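Local atomic coordinates of positive phenol-degradative gene regulator (Ralstonia sp. E2, PDB entry 5FRY), a protein that activates transcription of phenol-degradation genes in response to phenols, which its sensory domain, the part described here, binds. Residues R109-T114 with L129-F134; P149-Q154 with Y172-C177. All coordinates share one frame; numbering follows the deposited sequence.

Overall arrangement
Trp130 of contact 1 touches both the bound dimethylphenol and Gln154 of contact 2, so the phenol pocket and the metal site lie side by side. Both contacts reach the same four-stranded antiparallel sheet. Contact 1 pairs the outermost strand 109-118 with its hairpin partner 123-131 and lends Val110 and Trp130 to the phenol pocket. Contact 2 joins the start of helix 152-166 to strand 170-176 and supplies three of the four zinc ligands. Their centres are about 11 Å apart. The Trp130 side chain lies, at nearest atoms, about 5 Å from the zinc ion, while its CE3 packs 3.3 Å from NE2 of Gln154. The side chain of Cys151 is about 9 Å from the bound phenol.

Contact 1. Residues R109-T114 with L129-F134; sequences RVTPLT and LWEDSF. With ERH (3,4-dimethylphenol), chain D.
Leu129 N donates to Thr111 O at 2.6 Å, the shortest of the four backbone bonds that join these strands; Glu131 N donates to Arg109 O at 2.8 Å. A water 3.0 Å from Arg109 O and 2.9 Å from Glu131 OE2 lies between them, but it has more acceptors in reach than protons, so which bonds it makes is unsettled. Arg109 with Glu131 and Thr111 with Leu129 are hydrogen-bonded pairs of an antiparallel hairpin, with Val110 and Trp130 forming the non-hydrogen-bonded pair between them. The side chains divide accordingly. On one face, CD2 of Leu129 lies alongside CB of Thr111 at 3.7 Å, and Glu131 OE2 sits over a face of the Arg109 guanidinium, 4.2 Å from NH1, where charge alone can act because no N-H points at it. On the other face, CG1 of Val110, anti to its own backbone N (chi1 -163°), reaches the edge of the indole, 3.8 Å from Trp130 CD1. The same methyl touches ring carbon C05 of the bound dimethylphenol, whose hydroxyl O01 takes a weak, bent hydrogen bond of 3.4 Å from Trp130 NE1. Beyond the pair, Val110 packs on helix 97-104, whereas Trp130 lies against helix 152-166 and strand 185-191, the next strand of the sheet.

Contact 2. Residues P149-Q154 with Y172-C177; sequences PVCWMQ and YRELEC. With ZN (zinc ion), chain C.
Glu174 and Cys151 both set the atom beyond CB beside the backbone N, whereas Cys177 swings SG anti to its N (chi1 175°), and the three side chains converge on one point. From its first torsion (chi1 -81°) Glu174 runs out extended, carrying its carboxylate across to Cys151. At the meeting point a zinc ion is bound by Glu174 OE2 at 2.0 Å, and by SG of Cys151 and SG of Cys177 at 2.2 Å each; Cys185, from strand 185-191, completes the four-ligand site. The carboxylate divides its work. While OE2 holds the metal, OE1 accepts the backbone N-H of Cys151 at 2.9 Å, met on the syn side, somewhat out of the carboxylate plane and with a bent N-H...O angle of 138°. Two grips on one flat group restrict its rotation, and Cys151 thus secures both the metal and the glutamate that shares it. Pro149 and Val150 add apolar contacts beside the ligands: CB of Pro149 lies 3.7 Å from CB of Glu174, and Val150 brings CG2 to within 3.8 Å of Cys177 SG. The approach to the helix is shaped by an inverse gamma turn centred on Cys151, which occupies the N-cap position of helix 152-166. Trp152 folds back over this turn, its NE1 donating to a lone pair of Pro149 O at 3.1 Å, with Val150 O above one face of its indole. Three cysteines and one glutamate would probably give the zinc an anionic ligand set if the sulfurs are thiolates, and the Cys151 N-H would offset a little of that charge. The buried site, with all four positions filled by protein atoms, is consistent with a structural metal that pins the helix start to the sheet.

Contact 1. Residues R109-T114 with L129-F134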
# COMPACT_ATOMS: atom_id res chain seq x y z
N ARG A 109 -0.23 14.81 -6.42
CA ARG A 109 -1.06 15.95 -6.71
C ARG A 109 -1.11 16.16 -8.22
O ARG A 109 -0.11 16.50 -8.86
CB ARG A 109 -0.51 17.19 -6.01
CG ARG A 109 -1.04 18.46 -6.58
CD ARG A 109 -2.47 18.70 -6.16
NE ARG A 109 -2.94 20.02 -6.60
CZ ARG A 109 -2.34 21.16 -6.27
NH1 ARG A 109 -1.24 21.15 -5.52
NH2 ARG A 109 -2.83 22.31 -6.71
N VAL A 110 -2.29 15.95 -8.78
CA VAL A 110 -2.43 15.89 -10.22
C VAL A 110 -3.03 17.17 -10.75
O VAL A 110 -3.99 17.69 -10.18
CB VAL A 110 -3.29 14.69 -10.64
CG1 VAL A 110 -3.09 14.40 -12.13
CG2 VAL A 110 -2.94 13.47 -9.83
N THR A 111 -2.45 17.69 -11.82
CA THR A 111 -3.05 18.82 -12.53
C THR A 111 -3.12 18.49 -14.01
O THR A 111 -2.09 18.34 -14.67
CB THR A 111 -2.25 20.13 -12.33
OG1 THR A 111 -2.27 20.47 -10.94
CG2 THR A 111 -2.87 21.27 -13.14
N PRO A 112 -4.35 18.34 -14.53
CA PRO A 112 -4.52 18.12 -15.96
C PRO A 112 -4.09 19.37 -16.71
O PRO A 112 -4.39 20.48 -16.27
CB PRO A 112 -6.02 17.84 -16.12
CG PRO A 112 -6.66 18.42 -14.90
CD PRO A 112 -5.64 18.39 -13.80
N LEU A 113 -3.35 19.18 -17.80
CA LEU A 113 -2.76 20.31 -18.52
C LEU A 113 -3.61 20.61 -19.76
O LEU A 113 -4.31 21.62 -19.81
CB LEU A 113 -1.30 20.01 -18.88
CG LEU A 113 -0.39 21.16 -19.33
CD1 LEU A 113 -0.38 22.30 -18.30
CD2 LEU A 113 1.03 20.66 -19.58
N THR A 114 -3.56 19.72 -20.74
CA THR A 114 -4.57 19.74 -21.79
C THR A 114 -5.09 18.31 -21.98
O THR A 114 -4.33 17.35 -21.93
CB THR A 114 -4.03 20.31 -23.13
OG1 THR A 114 -5.10 20.41 -24.07
CG2 THR A 114 -2.92 19.45 -23.70
N LEU A 129 0.30 17.39 -15.23
CA LEU A 129 1.34 17.77 -14.29
C LEU A 129 1.21 16.96 -13.01
O LEU A 129 0.11 16.82 -12.46
CB LEU A 129 1.25 19.27 -13.99
CG LEU A 129 2.00 19.77 -12.75
CD1 LEU A 129 3.46 20.05 -13.10
CD2 LEU A 129 1.33 21.00 -12.17
N TRP A 130 2.33 16.44 -12.53
CA TRP A 130 2.36 15.72 -11.26
C TRP A 130 3.23 16.46 -10.25
O TRP A 130 4.41 16.63 -10.48
CB TRP A 130 2.91 14.30 -11.44
CG TRP A 130 1.91 13.27 -11.92
CD1 TRP A 130 0.56 13.41 -12.01
CD2 TRP A 130 2.21 11.95 -12.39
NE1 TRP A 130 -0.01 12.24 -12.50
CE2 TRP A 130 0.99 11.34 -12.76
CE3 TRP A 130 3.39 11.22 -12.55
CZ2 TRP A 130 0.92 10.03 -13.23
CZ3 TRP A 130 3.32 9.93 -13.06
CH2 TRP A 130 2.09 9.34 -13.36
N GLU A 131 2.65 16.86 -9.12
CA GLU A 131 3.44 17.47 -8.06
C GLU A 131 3.45 16.61 -6.79
O GLU A 131 2.41 16.05 -6.38
CB GLU A 131 2.90 18.87 -7.75
CG GLU A 131 2.99 19.82 -8.93
CD GLU A 131 2.43 21.19 -8.62
OE1 GLU A 131 3.19 22.03 -8.08
OE2 GLU A 131 1.23 21.42 -8.89
N ASP A 132 4.63 16.52 -6.19
CA ASP A 132 4.81 15.77 -4.95
C ASP A 132 4.48 14.30 -5.15
O ASP A 132 3.90 13.68 -4.26
CB ASP A 132 3.95 16.36 -3.84
CG ASP A 132 4.34 17.78 -3.48
OD1 ASP A 132 5.54 18.13 -3.61
OD2 ASP A 132 3.44 18.54 -3.06
N SER A 133 4.83 13.76 -6.31
CA SER A 133 4.60 12.35 -6.56
C SER A 133 5.32 11.57 -5.46
O SER A 133 6.47 11.85 -5.15
CB SER A 133 5.09 11.94 -7.95
OG SER A 133 6.47 11.65 -7.93
N PHE A 134 4.62 10.63 -4.84
CA PHE A 134 5.22 9.92 -3.72
C PHE A 134 6.29 8.97 -4.24
O PHE A 134 7.30 8.72 -3.60
CB PHE A 134 4.17 9.13 -2.95
CG PHE A 134 4.02 7.72 -3.43
CD1 PHE A 134 3.24 7.44 -4.53
CD2 PHE A 134 4.71 6.68 -2.82
CE1 PHE A 134 3.11 6.15 -5.00
CE2 PHE A 134 4.59 5.38 -3.29
CZ PHE A 134 3.79 5.11 -4.37
O01 ERH D . -2.67 10.17 -11.84
C02 ERH D . -3.88 11.21 -15.26
C03 ERH D . -5.09 9.18 -14.52
C04 ERH D . -4.81 10.27 -15.53
C05 ERH D . -3.13 11.18 -13.95
C06 ERH D . -4.42 9.15 -13.36
C07 ERH D . -3.38 10.20 -13.06
C08 ERH D . -3.60 12.31 -16.27
C09 ERH D . -6.13 8.12 -14.83
O HOH W 1 -0.36 19.25 -10.02

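Contact 2. Residues P149-Q154 with Y172-C177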
# COMPACT_ATOMS: atom_id res chain seq x y z
N PRO A 149 12.79 7.94 -15.83
CA PRO A 149 11.50 8.04 -15.13
C PRO A 149 11.17 6.84 -14.25
O PRO A 149 11.26 5.67 -14.67
CB PRO A 149 10.49 8.16 -16.28
CG PRO A 149 11.33 8.05 -17.58
CD PRO A 149 12.68 8.46 -17.20
N VAL A 150 10.76 7.14 -13.02
CA VAL A 150 10.64 6.15 -11.96
C VAL A 150 9.23 6.03 -11.35
O VAL A 150 9.00 5.14 -10.54
CB VAL A 150 11.63 6.47 -10.80
CG1 VAL A 150 13.07 6.39 -11.27
CG2 VAL A 150 11.34 7.83 -10.22
N CYS A 151 8.29 6.91 -11.71
CA CYS A 151 6.94 6.80 -11.13
C CYS A 151 6.09 5.71 -11.80
O CYS A 151 5.02 5.98 -12.36
CB CYS A 151 6.25 8.16 -11.17
SG CYS A 151 7.17 9.40 -10.22
N TRP A 152 6.55 4.47 -11.68
CA TRP A 152 6.00 3.29 -12.32
C TRP A 152 4.54 2.93 -12.00
O TRP A 152 3.73 2.74 -12.92
CB TRP A 152 6.89 2.07 -11.99
CG TRP A 152 8.34 2.30 -12.29
CD1 TRP A 152 8.87 3.15 -13.23
CD2 TRP A 152 9.46 1.69 -11.63
NE1 TRP A 152 10.24 3.08 -13.21
CE2 TRP A 152 10.63 2.20 -12.24
CE3 TRP A 152 9.59 0.76 -10.60
CZ2 TRP A 152 11.91 1.81 -11.83
CZ3 TRP A 152 10.86 0.37 -10.20
CH2 TRP A 152 12.00 0.90 -10.82
N MET A 153 4.22 2.81 -10.71
CA MET A 153 2.85 2.54 -10.26
C MET A 153 1.94 3.71 -10.57
O MET A 153 0.76 3.49 -10.83
CB MET A 153 2.80 2.26 -8.75
CG MET A 153 1.53 1.60 -8.24
SD MET A 153 1.60 1.51 -6.41
CE MET A 153 3.34 1.54 -6.17
N GLN A 154 2.47 4.94 -10.51
CA GLN A 154 1.65 6.09 -10.84
C GLN A 154 1.26 6.05 -12.30
O GLN A 154 0.13 6.36 -12.65
CB GLN A 154 2.37 7.39 -10.54
CG GLN A 154 2.41 7.66 -9.03
CD GLN A 154 3.28 8.82 -8.68
OE1 GLN A 154 3.75 8.93 -7.54
NE2 GLN A 154 3.49 9.73 -9.64
N TYR A 172 0.48 5.64 -21.08
CA TYR A 172 1.11 6.88 -20.64
C TYR A 172 2.61 6.74 -20.54
O TYR A 172 3.14 5.67 -20.23
CB TYR A 172 0.56 7.33 -19.29
CG TYR A 172 -0.84 7.87 -19.31
CD1 TYR A 172 -1.93 7.02 -19.43
CD2 TYR A 172 -1.07 9.22 -19.16
CE1 TYR A 172 -3.22 7.52 -19.43
CE2 TYR A 172 -2.35 9.72 -19.15
CZ TYR A 172 -3.42 8.86 -19.28
OH TYR A 172 -4.70 9.38 -19.28
N ARG A 173 3.30 7.84 -20.76
CA ARG A 173 4.72 7.89 -20.45
C ARG A 173 5.04 9.16 -19.68
O ARG A 173 4.37 10.19 -19.84
CB ARG A 173 5.55 7.79 -21.74
CG ARG A 173 6.80 6.96 -21.58
CD ARG A 173 7.51 6.76 -22.90
NE ARG A 173 6.97 5.63 -23.64
CZ ARG A 173 7.16 5.43 -24.93
NH1 ARG A 173 7.88 6.30 -25.64
NH2 ARG A 173 6.62 4.37 -25.52
N GLU A 174 6.04 9.08 -18.81
CA GLU A 174 6.50 10.25 -18.09
C GLU A 174 7.46 11.05 -18.95
O GLU A 174 8.52 10.54 -19.30
CB GLU A 174 7.19 9.85 -16.79
CG GLU A 174 6.26 9.54 -15.65
CD GLU A 174 6.99 9.55 -14.33
OE1 GLU A 174 7.60 8.53 -14.00
OE2 GLU A 174 6.96 10.58 -13.62
N LEU A 175 7.11 12.28 -19.28
CA LEU A 175 8.00 13.12 -20.10
C LEU A 175 9.09 13.77 -19.23
O LEU A 175 10.21 14.03 -19.69
CB LEU A 175 7.20 14.19 -20.84
CG LEU A 175 6.11 13.67 -21.78
CD1 LEU A 175 5.65 14.77 -22.74
CD2 LEU A 175 6.54 12.44 -22.54
N GLU A 176 8.73 14.06 -17.99
CA GLU A 176 9.64 14.61 -16.99
C GLU A 176 9.28 14.01 -15.64
O GLU A 176 8.14 13.57 -15.44
CB GLU A 176 9.55 16.14 -16.96
CG GLU A 176 9.66 16.78 -18.34
CD GLU A 176 9.17 18.22 -18.39
OE1 GLU A 176 8.99 18.83 -17.31
OE2 GLU A 176 8.97 18.74 -19.51
N CYS A 177 10.23 13.97 -14.71
CA CYS A 177 10.00 13.32 -13.43
C CYS A 177 10.96 13.79 -12.35
O CYS A 177 12.14 13.99 -12.60
CB CYS A 177 10.12 11.81 -13.59
SG CYS A 177 9.99 10.94 -12.03
ZN ZN C . 7.82 10.81 -11.78